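Local coordinates for regulatory protein RecX (Lactobacillus reuteri, PDB 3D5L), which probably modulates the activity of the recombinase RecA, as a regulator of the RecX family linked to DNA repair, at residues A63-M67 / K84-T90; E78-V82 / L99-R103; K127-R133 / L150-T154; L165-F170 / V185-L189. All blocks are in the same frame, centred on the assembly; numbering follows the deposited sequence.

Contact 1: A63-M67 / K84-T90; sequences AYSRM and KLKEIDT
Met-67 lays its thioether against the isobutyl group of Leu-85, with CG and SD of the methionine each 3.6 Å from CD2 of the leucine. The methionine chain bends at both of its last two torsions (chi2 -49°, chi3 84°), and this curl carries CE past the leucine to CD of Lys-84, 3.6 Å away, with CD1 of Ile-88 a little farther off. These side chains pack helix 48-71 onto the C-terminal end of helix 78-87; both segments fall in the region of the first three-helix domain of RecX, a sequence family grouped with helix-turn-helix domains. Helix 78-87 ends there in a Schellman motif whose C-prime residue is Asp-89, at positive phi. The Leu-85 carbonyl oxygen takes both Thr-90 N, at 3.0 Å, and Thr-90 OG1, at 2.9 Å, the two donors coming from the same face of its plane. The turn holds Thr-90 where its CG2 faces CB of Ala-63 at 4.1 Å. At the outer edge, CG2 and CD1 of Ile-88 lie loosely over one face of the Arg-66 guanidinium, while NH2 of that arginine lies 3.9 Å from NZ of Lys-84; the two cations probably repel each other weakly. Ile-98 of helix 92-104 touches both Ala-63 and Leu-85.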
loop_
_atom_site.group_PDB
_atom_site.type_symbol
_atom_site.label_atom_id
_atom_site.label_comp_id
_atom_site.label_asym_id
_atom_site.label_seq_id
_atom_site.Cartn_x
_atom_site.Cartn_y
_atom_site.Cartn_z
ATOM N N ALA A 63 -10.168 2.991 -13.339
ATOM C CA ALA A 63 -9.259 3.363 -12.250
ATOM C C ALA A 63 -8.798 2.076 -11.578
ATOM O O ALA A 63 -7.659 1.950 -11.130
ATOM C CB ALA A 63 -9.970 4.275 -11.246
ATOM N N TYR A 64 -9.699 1.111 -11.531
ATOM C CA TYR A 64 -9.385 -0.166 -10.942
ATOM C C TYR A 64 -8.259 -0.817 -11.742
ATOM O O TYR A 64 -7.289 -1.307 -11.163
ATOM C CB TYR A 64 -10.623 -1.061 -10.951
ATOM C CG TYR A 64 -10.365 -2.410 -10.331
ATOM C CD1 TYR A 64 -10.189 -2.539 -8.947
ATOM C CD2 TYR A 64 -10.273 -3.552 -11.121
ATOM C CE1 TYR A 64 -9.925 -3.781 -8.364
ATOM C CE2 TYR A 64 -10.007 -4.797 -10.550
ATOM C CZ TYR A 64 -9.840 -4.900 -9.169
ATOM O OH TYR A 64 -9.626 -6.133 -8.604
ATOM N N SER A 65 -8.395 -0.819 -13.070
ATOM C CA SER A 65 -7.386 -1.404 -13.963
ATOM C C SER A 65 -6.029 -0.772 -13.724
ATOM O O SER A 65 -5.016 -1.465 -13.651
ATOM C CB SER A 65 -7.760 -1.180 -15.431
ATOM O OG SER A 65 -8.994 -1.787 -15.734
ATOM N N ARG A 66 -6.004 0.554 -13.622
ATOM C CA ARG A 66 -4.747 1.252 -13.384
ATOM C C ARG A 66 -4.133 0.890 -12.019
ATOM O O ARG A 66 -2.911 0.875 -11.883
ATOM C CB ARG A 66 -4.957 2.754 -13.498
ATOM C CG ARG A 66 -5.405 3.180 -14.883
ATOM C CD ARG A 66 -5.101 4.642 -15.119
ATOM N NE ARG A 66 -3.717 4.947 -14.763
ATOM C CZ ARG A 66 -3.158 6.146 -14.894
ATOM N NH1 ARG A 66 -3.867 7.156 -15.384
ATOM N NH2 ARG A 66 -1.904 6.339 -14.510
ATOM N N MET A 67 -4.957 0.610 -11.006
ATOM C CA MET A 67 -4.391 0.214 -9.722
ATOM C C MET A 67 -3.793 -1.190 -9.918
ATOM O O MET A 67 -2.831 -1.551 -9.243
ATOM C CB MET A 67 -5.448 0.197 -8.601
ATOM C CG MET A 67 -5.938 1.584 -8.143
ATOM S SD MET A 67 -4.568 2.762 -7.773
ATOM C CE MET A 67 -4.171 3.416 -9.437
ATOM N N LYS A 84 -2.474 6.988 -4.322
ATOM C CA LYS A 84 -2.350 6.827 -5.765
ATOM C C LYS A 84 -3.635 7.199 -6.504
ATOM O O LYS A 84 -3.591 7.803 -7.567
ATOM C CB LYS A 84 -1.990 5.379 -6.093
ATOM C CG LYS A 84 -0.915 5.231 -7.149
ATOM C CD LYS A 84 -1.394 5.470 -8.556
ATOM C CE LYS A 84 -0.185 5.459 -9.500
ATOM N NZ LYS A 84 -0.518 5.616 -10.935
ATOM N N LEU A 85 -4.780 6.813 -5.948
ATOM C CA LEU A 85 -6.053 7.123 -6.576
ATOM C C LEU A 85 -6.254 8.619 -6.517
ATOM O O LEU A 85 -6.782 9.220 -7.454
ATOM C CB LEU A 85 -7.191 6.401 -5.861
ATOM C CG LEU A 85 -7.221 4.897 -6.143
ATOM C CD1 LEU A 85 -8.167 4.210 -5.180
ATOM C CD2 LEU A 85 -7.623 4.661 -7.599
ATOM N N LYS A 86 -5.834 9.213 -5.403
ATOM C CA LYS A 86 -5.932 10.655 -5.232
ATOM C C LYS A 86 -5.007 11.326 -6.251
ATOM O O LYS A 86 -5.379 12.319 -6.878
ATOM C CB LYS A 86 -5.529 11.057 -3.807
ATOM C CG LYS A 86 -6.552 10.683 -2.731
ATOM C CD LYS A 86 -6.174 11.245 -1.360
ATOM C CE LYS A 86 -7.414 11.386 -0.446
ATOM N NZ LYS A 86 -7.427 10.468 0.740
ATOM N N GLU A 87 -3.810 10.770 -6.431
ATOM C CA GLU A 87 -2.845 11.324 -7.382
ATOM C C GLU A 87 -3.392 11.441 -8.814
ATOM O O GLU A 87 -3.133 12.433 -9.499
ATOM C CB GLU A 87 -1.558 10.482 -7.384
ATOM C CG GLU A 87 -0.455 11.003 -8.308
ATOM C CD GLU A 87 0.878 10.261 -8.135
ATOM O OE1 GLU A 87 1.453 10.312 -7.022
ATOM O OE2 GLU A 87 1.355 9.633 -9.118
ATOM N N ILE A 88 -4.141 10.445 -9.279
ATOM C CA ILE A 88 -4.678 10.521 -10.639
ATOM C C ILE A 88 -6.114 11.046 -10.644
ATOM O O ILE A 88 -6.915 10.728 -11.524
ATOM C CB ILE A 88 -4.613 9.148 -11.370
ATOM C CG1 ILE A 88 -5.526 8.132 -10.691
ATOM C CG2 ILE A 88 -3.177 8.644 -11.380
ATOM C CD1 ILE A 88 -5.666 6.820 -11.467
ATOM N N ASP A 89 -6.408 11.861 -9.635
ATOM C CA ASP A 89 -7.703 12.492 -9.443
ATOM C C ASP A 89 -8.914 11.587 -9.670
ATOM O O ASP A 89 -9.740 11.826 -10.551
ATOM C CB ASP A 89 -7.807 13.732 -10.330
ATOM C CG ASP A 89 -8.976 14.619 -9.944
ATOM O OD1 ASP A 89 -9.115 14.945 -8.740
ATOM O OD2 ASP A 89 -9.753 14.990 -10.849
ATOM N N THR A 90 -9.029 10.553 -8.855
ATOM C CA THR A 90 -10.147 9.640 -8.971
ATOM C C THR A 90 -11.312 10.200 -8.160
ATOM O O THR A 90 -11.115 10.720 -7.059
ATOM C CB THR A 90 -9.764 8.251 -8.428
ATOM O OG1 THR A 90 -8.646 7.748 -9.170
ATOM C CG2 THR A 90 -10.919 7.281 -8.554
#

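Contact 2: E78-V82 / L99-R103; sequences ESDIV and LKKLR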
loop_
_atom_site.group_PDB
_atom_site.type_symbol
_atom_site.label_atom_id
_atom_site.label_comp_id
_atom_site.label_asym_id
_atom_site.label_seq_id
_atom_site.Cartn_x
_atom_site.Cartn_y
_atom_site.Cartn_z
ATOM N N GLU A 78 -2.269 0.074 1.830
ATOM C CA GLU A 78 -3.569 0.610 1.468
ATOM C C GLU A 78 -3.418 2.112 1.247
ATOM O O GLU A 78 -3.949 2.671 0.287
ATOM C CB GLU A 78 -4.571 0.340 2.594
ATOM C CG GLU A 78 -5.869 1.107 2.462
ATOM C CD GLU A 78 -6.851 0.789 3.575
ATOM O OE1 GLU A 78 -7.314 -0.378 3.641
ATOM O OE2 GLU A 78 -7.152 1.709 4.379
ATOM N N SER A 79 -2.680 2.766 2.135
ATOM C CA SER A 79 -2.479 4.200 2.015
ATOM C C SER A 79 -1.713 4.559 0.743
ATOM O O SER A 79 -1.760 5.703 0.302
ATOM C CB SER A 79 -1.758 4.756 3.246
ATOM O OG SER A 79 -0.434 4.275 3.335
ATOM N N ASP A 80 -0.998 3.595 0.158
ATOM C CA ASP A 80 -0.285 3.869 -1.092
ATOM C C ASP A 80 -1.325 3.897 -2.206
ATOM O O ASP A 80 -1.268 4.730 -3.108
ATOM C CB ASP A 80 0.751 2.784 -1.412
ATOM C CG ASP A 80 2.006 2.889 -0.558
ATOM O OD1 ASP A 80 2.329 4.006 -0.083
ATOM O OD2 ASP A 80 2.680 1.847 -0.384
ATOM N N ILE A 81 -2.279 2.975 -2.132
ATOM C CA ILE A 81 -3.341 2.895 -3.123
ATOM C C ILE A 81 -4.237 4.136 -3.078
ATOM O O ILE A 81 -4.578 4.692 -4.117
ATOM C CB ILE A 81 -4.200 1.652 -2.893
ATOM C CG1 ILE A 81 -3.326 0.399 -2.983
ATOM C CG2 ILE A 81 -5.345 1.616 -3.901
ATOM C CD1 ILE A 81 -2.603 0.239 -4.304
ATOM N N VAL A 82 -4.607 4.550 -1.867
ATOM C CA VAL A 82 -5.437 5.735 -1.636
ATOM C C VAL A 82 -4.712 6.967 -2.160
ATOM O O VAL A 82 -5.280 7.789 -2.872
ATOM C CB VAL A 82 -5.699 5.938 -0.122
ATOM C CG1 VAL A 82 -6.294 7.303 0.143
ATOM C CG2 VAL A 82 -6.626 4.851 0.393
ATOM N N LEU A 99 -10.960 0.211 -3.040
ATOM C CA LEU A 99 -10.153 -0.349 -1.954
ATOM C C LEU A 99 -10.792 -1.651 -1.515
ATOM O O LEU A 99 -10.098 -2.637 -1.253
ATOM C CB LEU A 99 -10.090 0.580 -0.739
ATOM C CG LEU A 99 -9.265 1.867 -0.800
ATOM C CD1 LEU A 99 -9.292 2.539 0.574
ATOM C CD2 LEU A 99 -7.830 1.555 -1.207
ATOM N N LYS A 100 -12.120 -1.633 -1.427
ATOM C CA LYS A 100 -12.895 -2.799 -1.032
ATOM C C LYS A 100 -12.750 -3.899 -2.071
ATOM O O LYS A 100 -12.535 -5.062 -1.724
ATOM C CB LYS A 100 -14.373 -2.436 -0.895
ATOM C CG LYS A 100 -15.238 -3.582 -0.408
ATOM C CD LYS A 100 -16.708 -3.192 -0.393
ATOM C CE LYS A 100 -17.589 -4.344 0.087
ATOM N NZ LYS A 100 -19.029 -3.962 0.073
ATOM N N LYS A 101 -12.876 -3.536 -3.344
ATOM C CA LYS A 101 -12.750 -4.520 -4.406
ATOM C C LYS A 101 -11.352 -5.119 -4.462
ATOM O O LYS A 101 -11.196 -6.327 -4.644
ATOM C CB LYS A 101 -13.108 -3.918 -5.769
ATOM C CG LYS A 101 -12.871 -4.905 -6.913
ATOM C CD LYS A 101 -13.543 -4.504 -8.229
ATOM C CE LYS A 101 -13.377 -5.640 -9.252
ATOM N NZ LYS A 101 -14.030 -5.373 -10.572
ATOM N N LEU A 102 -10.330 -4.282 -4.310
ATOM C CA LEU A 102 -8.955 -4.767 -4.336
ATOM C C LEU A 102 -8.705 -5.634 -3.112
ATOM O O LEU A 102 -8.020 -6.651 -3.182
ATOM C CB LEU A 102 -7.972 -3.594 -4.329
ATOM C CG LEU A 102 -7.797 -2.817 -5.632
ATOM C CD1 LEU A 102 -7.061 -1.515 -5.331
ATOM C CD2 LEU A 102 -7.035 -3.672 -6.648
ATOM N N ARG A 103 -9.272 -5.214 -1.989
ATOM C CA ARG A 103 -9.125 -5.931 -0.733
ATOM C C ARG A 103 -9.782 -7.308 -0.870
ATOM O O ARG A 103 -9.212 -8.329 -0.474
ATOM C CB ARG A 103 -9.788 -5.123 0.385
ATOM C CG ARG A 103 -9.219 -5.356 1.769
ATOM C CD ARG A 103 -9.974 -4.515 2.784
ATOM N NE ARG A 103 -9.577 -3.107 2.794
ATOM C CZ ARG A 103 -10.436 -2.095 2.892
ATOM N NH1 ARG A 103 -11.742 -2.335 2.975
ATOM N NH2 ARG A 103 -9.990 -0.843 2.934
#
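Helices 78-82 and 99-103 run closer to antiparallel than parallel, their short axes 137° apart and 11.4 Å from each other at closest approach, with Glu-78 and Leu-99 the nearest residues along the backbone. Both segments belong to the first three-helix domain of RecX, and the contact joins helix 78-87 to helix 92-104. Leu-99 is central to it, set against Glu-78, Ile-81 and Val-82. Its CD1 lies 3.5 Å from CG2 of Val-82, whereas CD2 sits between Val-82 and Ile-81, 3.7 Å from CG2 of the isoleucine; the leucine and isoleucine chains lie alongside, pointing opposite ways. The same CG2 of Ile-81 also meets CD1 of Leu-102 at 3.8 Å, so that one isoleucine methyl bridges two leucines about a helical turn apart. CG2 can reach both because it is the isoleucine branch that stands anti to the backbone N, while CG1 stands beside that N (chi1 -59°). Tyr-64, Leu-68 and Leu-71 of helix 48-71 touch Leu-102 as well, and Tyr-70 touches Ile-81, so helix 48-71 completes the core with these two. Glu-78 spans the polar border: its side chain runs roughly perpendicular to that of Leu-99, with CG near both leucine methyls, and its extended chain takes the carboxylate on to Arg-103, which bends at chi3 to meet it. The salt bridge holds by a single N-H: Arg-103 NH2 to Glu-78 OE1, 2.8 Å, approaching OE1 from well above the carboxylate plane, with the carboxylate and guanidinium planes 49° apart.

Contact 3: K127-R133 / L150-T154; sequences KGPGIIR and LTQFT
The backbone O of Lys-127 points at the rim of the Phe-153 ring, near the ring plane and 3.0 Å from CZ, with CE1 and CE2 flanking it farther off. It meets the weakly positive C-H border of the ring, not its pi cloud. One face of the same ring is taken by Pro-129, whose CG stands 4.0 Å from the ring centroid in a CH-pi contact. CG1 of Ile-132 comes obliquely to CE1 of Phe-153 at 3.7 Å. Phe-153, the centre of an inverse gamma turn, is thus pressed against the first turn of helix 129-138, for which Gly-128 is the N-cap residue. Leu-150 packs beside it: its CD1 is 3.6 Å from CG2 of Ile-132, and its CD2 is 3.8 Å from NE of Arg-133. That arginine leaves its backbone with CG anti to N (chi1 -171°), which carries the chain past the leucine, roughly perpendicular to it. Segment 127-133 lies in the second three-helix domain of RecX, and 150-154 leads from helix 143-149 into helix 155-172, where Phe-153 also touches Leu-161; Ile-132 leans on Val-118 and Met-121 of helix 110-124. Apart from the Lys-127 carbonyl at the ring edge and the arginine beside Leu-150, the contact is apolar, so burial of apolar surface and close packing probably supply most of the hold between linker and helix.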
loop_
_atom_site.group_PDB
_atom_site.type_symbol
_atom_site.label_atom_id
_atom_site.label_comp_id
_atom_site.label_asym_id
_atom_site.label_seq_id
_atom_site.Cartn_x
_atom_site.Cartn_y
_atom_site.Cartn_z
ATOM N N LYS A 127 17.363 0.494 13.039
ATOM C CA LYS A 127 16.307 1.233 13.714
ATOM C C LYS A 127 15.695 0.333 14.781
ATOM O O LYS A 127 15.720 -0.891 14.660
ATOM C CB LYS A 127 15.226 1.665 12.714
ATOM C CG LYS A 127 15.738 2.481 11.531
ATOM C CD LYS A 127 14.583 2.913 10.627
ATOM C CE LYS A 127 15.055 3.269 9.212
ATOM N NZ LYS A 127 16.073 4.353 9.177
ATOM N N GLY A 128 15.154 0.951 15.823
ATOM C CA GLY A 128 14.542 0.206 16.904
ATOM C C GLY A 128 13.030 0.145 16.779
ATOM O O GLY A 128 12.449 0.781 15.903
ATOM N N PRO A 129 12.362 -0.625 17.645
ATOM C CA PRO A 129 10.902 -0.766 17.620
ATOM C C PRO A 129 10.132 0.545 17.648
ATOM O O PRO A 129 9.173 0.712 16.911
ATOM C CB PRO A 129 10.619 -1.615 18.850
ATOM C CG PRO A 129 11.813 -2.515 18.886
ATOM C CD PRO A 129 12.958 -1.539 18.636
ATOM N N GLY A 130 10.543 1.462 18.517
ATOM C CA GLY A 130 9.856 2.735 18.627
ATOM C C GLY A 130 9.752 3.470 17.308
ATOM O O GLY A 130 8.707 4.022 16.985
ATOM N N ILE A 131 10.838 3.475 16.542
ATOM C CA ILE A 131 10.856 4.149 15.250
ATOM C C ILE A 131 10.114 3.346 14.178
ATOM O O ILE A 131 9.461 3.931 13.299
ATOM C CB ILE A 131 12.322 4.441 14.807
ATOM C CG1 ILE A 131 12.660 5.911 15.088
ATOM C CG2 ILE A 131 12.520 4.144 13.328
ATOM C CD1 ILE A 131 12.357 6.360 16.511
ATOM N N ILE A 132 10.214 2.017 14.251
ATOM C CA ILE A 132 9.532 1.155 13.292
ATOM C C ILE A 132 8.039 1.393 13.474
ATOM O O ILE A 132 7.312 1.601 12.505
ATOM C CB ILE A 132 9.807 -0.346 13.554
ATOM C CG1 ILE A 132 11.307 -0.629 13.570
ATOM C CG2 ILE A 132 9.153 -1.180 12.465
ATOM C CD1 ILE A 132 11.920 -0.734 12.200
ATOM N N ARG A 133 7.599 1.378 14.731
ATOM C CA ARG A 133 6.199 1.592 15.092
ATOM C C ARG A 133 5.709 2.950 14.593
ATOM O O ARG A 133 4.596 3.083 14.082
ATOM C CB ARG A 133 6.026 1.515 16.617
ATOM C CG ARG A 133 4.565 1.509 17.093
ATOM C CD ARG A 133 4.457 1.496 18.626
ATOM N NE ARG A 133 5.173 0.381 19.229
ATOM C CZ ARG A 133 6.195 0.520 20.076
ATOM N NH1 ARG A 133 6.611 1.740 20.420
ATOM N NH2 ARG A 133 6.809 -0.555 20.575
ATOM N N LEU A 150 6.155 -6.235 14.887
ATOM C CA LEU A 150 7.238 -5.959 15.833
ATOM C C LEU A 150 7.613 -7.167 16.671
ATOM O O LEU A 150 8.540 -7.104 17.477
ATOM C CB LEU A 150 6.852 -4.796 16.762
ATOM C CG LEU A 150 7.545 -3.444 16.531
ATOM C CD1 LEU A 150 7.975 -3.307 15.095
ATOM C CD2 LEU A 150 6.601 -2.314 16.932
ATOM N N THR A 151 6.893 -8.265 16.482
ATOM C CA THR A 151 7.187 -9.467 17.230
ATOM C C THR A 151 8.509 -10.099 16.758
ATOM O O THR A 151 9.182 -10.793 17.516
ATOM C CB THR A 151 6.014 -10.465 17.114
ATOM O OG1 THR A 151 5.956 -11.242 18.306
ATOM C CG2 THR A 151 6.172 -11.389 15.901
ATOM N N GLN A 152 8.892 -9.838 15.513
ATOM C CA GLN A 152 10.145 -10.377 14.984
ATOM C C GLN A 152 11.289 -9.672 15.709
ATOM O O GLN A 152 12.409 -10.172 15.750
ATOM C CB GLN A 152 10.298 -10.075 13.485
ATOM C CG GLN A 152 9.084 -10.329 12.623
ATOM C CD GLN A 152 9.293 -9.850 11.201
ATOM O OE1 GLN A 152 8.343 -9.635 10.454
ATOM N NE2 GLN A 152 10.549 -9.683 10.818
ATOM N N PHE A 153 10.998 -8.498 16.259
ATOM C CA PHE A 153 11.997 -7.705 16.962
ATOM C C PHE A 153 12.188 -8.192 18.386
ATOM O O PHE A 153 11.777 -7.547 19.348
ATOM C CB PHE A 153 11.588 -6.230 16.968
ATOM C CG PHE A 153 12.603 -5.319 16.346
ATOM C CD1 PHE A 153 12.251 -4.478 15.300
ATOM C CD2 PHE A 153 13.906 -5.276 16.822
ATOM C CE1 PHE A 153 13.183 -3.607 14.740
ATOM C CE2 PHE A 153 14.847 -4.405 16.266
ATOM C CZ PHE A 153 14.484 -3.571 15.226
ATOM N N THR A 154 12.824 -9.341 18.502
ATOM C CA THR A 154 13.093 -9.954 19.782
ATOM C C THR A 154 14.245 -9.204 20.472
ATOM O O THR A 154 14.956 -8.418 19.838
ATOM C CB THR A 154 13.478 -11.420 19.551
ATOM O OG1 THR A 154 13.492 -12.124 20.799
ATOM C CG2 THR A 154 14.858 -11.505 18.897
#

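Contact 4: L165-F170 / V185-L189; sequences LALKLF and VQQGL
The third three-helix domain of RecX has part of its core here, where helix 155-172 packs on helix 178-191. The short axes of 165-170 and 185-189 approach to 9.7 Å and cross at 136°, and the backbones come nearest at Leu-169 and Val-185. Val-185 is wedged among three side chains of helix 155-172, those of Ala-166, Leu-169 and Phe-170. Its CG2 sits over the centre of the Phe-170 ring, 3.7 Å from the centroid and 12° off the normal, a direct CH-pi contact; its CG1, anti to the backbone N (chi1 174°), turns to CB of Ala-166 at 3.9 Å. CB of Leu-169 touches CG2 of the valine too, so this one methyl is shared between the leucine and the aromatic face. A turn on, Leu-189 puts CD1 3.5 Å from CD2 of Leu-165 and 3.8 Å from CD1 of Leu-169. Gly-188, having no side chain, lets CD1 of Leu-169 rest directly on its CA at 4.1 Å, so the leucine lies against bare backbone. Every side chain in the interface is apolar. Leu-165 and Leu-189 both reach Phe-194 in the following loop, and Leu-189 also touches Ile-202 on helix 196-202, which brings the last modelled helix of the chain against the same core.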
loop_
_atom_site.group_PDB
_atom_site.type_symbol
_atom_site.label_atom_id
_atom_site.label_comp_id
_atom_site.label_asym_id
_atom_site.label_seq_id
_atom_site.Cartn_x
_atom_site.Cartn_y
_atom_site.Cartn_z
ATOM N N LEU A 165 24.772 -0.438 16.492
ATOM C CA LEU A 165 24.534 1.004 16.484
ATOM C C LEU A 165 25.390 1.690 17.555
ATOM O O LEU A 165 26.034 2.704 17.289
ATOM C CB LEU A 165 23.050 1.290 16.747
ATOM C CG LEU A 165 22.566 2.725 16.965
ATOM C CD1 LEU A 165 22.701 3.524 15.686
ATOM C CD2 LEU A 165 21.108 2.699 17.429
ATOM N N ALA A 166 25.388 1.136 18.765
ATOM C CA ALA A 166 26.155 1.708 19.869
ATOM C C ALA A 166 27.649 1.768 19.554
ATOM O O ALA A 166 28.312 2.751 19.876
ATOM C CB ALA A 166 25.920 0.905 21.157
ATOM N N LEU A 167 28.178 0.724 18.923
ATOM C CA LEU A 167 29.593 0.699 18.586
ATOM C C LEU A 167 29.880 1.778 17.569
ATOM O O LEU A 167 30.948 2.383 17.565
ATOM C CB LEU A 167 29.998 -0.664 18.015
ATOM C CG LEU A 167 29.991 -1.850 18.985
ATOM C CD1 LEU A 167 30.600 -3.067 18.285
ATOM C CD2 LEU A 167 30.793 -1.504 20.246
ATOM N N LYS A 168 28.909 2.003 16.698
ATOM C CA LYS A 168 29.018 3.008 15.659
ATOM C C LYS A 168 28.861 4.394 16.291
ATOM O O LYS A 168 29.484 5.355 15.841
ATOM C CB LYS A 168 27.944 2.745 14.597
ATOM C CG LYS A 168 27.771 3.815 13.539
ATOM C CD LYS A 168 26.858 3.294 12.429
ATOM C CE LYS A 168 26.291 4.409 11.564
ATOM N NZ LYS A 168 25.228 5.195 12.259
ATOM N N LEU A 169 28.039 4.493 17.338
ATOM C CA LEU A 169 27.841 5.767 18.027
ATOM C C LEU A 169 29.053 6.076 18.911
ATOM O O LEU A 169 29.448 7.229 19.047
ATOM C CB LEU A 169 26.561 5.741 18.884
ATOM C CG LEU A 169 25.242 5.544 18.125
ATOM C CD1 LEU A 169 24.079 5.545 19.101
ATOM C CD2 LEU A 169 25.051 6.647 17.095
ATOM N N PHE A 170 29.645 5.042 19.502
ATOM C CA PHE A 170 30.806 5.226 20.364
ATOM C C PHE A 170 32.025 5.666 19.565
ATOM O O PHE A 170 32.903 6.367 20.084
ATOM C CB PHE A 170 31.114 3.940 21.135
ATOM C CG PHE A 170 30.672 3.982 22.569
ATOM C CD1 PHE A 170 31.289 4.838 23.475
ATOM C CD2 PHE A 170 29.622 3.187 23.012
ATOM C CE1 PHE A 170 30.867 4.905 24.801
ATOM C CE2 PHE A 170 29.187 3.245 24.345
ATOM C CZ PHE A 170 29.810 4.105 25.236
ATOM N N VAL A 185 25.292 8.097 23.474
ATOM C CA VAL A 185 24.996 6.771 22.951
ATOM C C VAL A 185 23.659 6.271 23.508
ATOM O O VAL A 185 22.882 5.651 22.788
ATOM C CB VAL A 185 26.110 5.764 23.322
ATOM C CG1 VAL A 185 25.711 4.377 22.885
ATOM C CG2 VAL A 185 27.436 6.172 22.664
ATOM N N GLN A 186 23.399 6.540 24.789
ATOM C CA GLN A 186 22.150 6.132 25.429
ATOM C C GLN A 186 21.003 6.836 24.727
ATOM O O GLN A 186 20.037 6.214 24.312
ATOM C CB GLN A 186 22.105 6.553 26.898
ATOM C CG GLN A 186 23.176 5.994 27.804
ATOM C CD GLN A 186 22.976 6.445 29.244
ATOM O OE1 GLN A 186 22.072 5.970 29.941
ATOM N NE2 GLN A 186 23.808 7.385 29.691
ATOM N N GLN A 187 21.118 8.154 24.621
ATOM C CA GLN A 187 20.100 8.957 23.973
ATOM C C GLN A 187 19.926 8.556 22.509
ATOM O O GLN A 187 18.801 8.496 22.006
ATOM C CB GLN A 187 20.461 10.440 24.093
ATOM C CG GLN A 187 20.224 11.002 25.498
ATOM C CD GLN A 187 20.845 12.384 25.715
ATOM O OE1 GLN A 187 20.678 13.292 24.897
ATOM N NE2 GLN A 187 21.559 12.543 26.825
ATOM N N GLY A 188 21.035 8.278 21.830
ATOM C CA GLY A 188 20.958 7.884 20.436
ATOM C C GLY A 188 20.131 6.620 20.257
ATOM O O GLY A 188 19.309 6.527 19.347
ATOM N N LEU A 189 20.347 5.638 21.123
ATOM C CA LEU A 189 19.599 4.401 21.034
ATOM C C LEU A 189 18.116 4.654 21.274
ATOM O O LEU A 189 17.274 4.101 20.577
ATOM C CB LEU A 189 20.122 3.380 22.051
ATOM C CG LEU A 189 20.916 2.182 21.505
ATOM C CD1 LEU A 189 22.141 2.655 20.728
ATOM C CD2 LEU A 189 21.334 1.288 22.667
#

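The four contacts spread along an elongated protein made mostly of helices; contacts 1 and 2 interleave along the chain, and contacts 3 and 4 follow in series. Contacts 1 and 2 share helix 78-87 and touch directly, their centres 10 Å apart; together they bring helices 48-71, 78-87 and 92-104 into one bundle. The centre of contact 3 is 25 Å from that of contact 2, and the centre of contact 4 is 17 Å from that of contact 3. Helix 155-172 connects the last two, beginning just after segment 150-154 and carrying segment 165-170. The centres of contacts 1 and 4 are 43 Å apart, consistent with successive three-helix domains in series, the second and third meeting around contact 3.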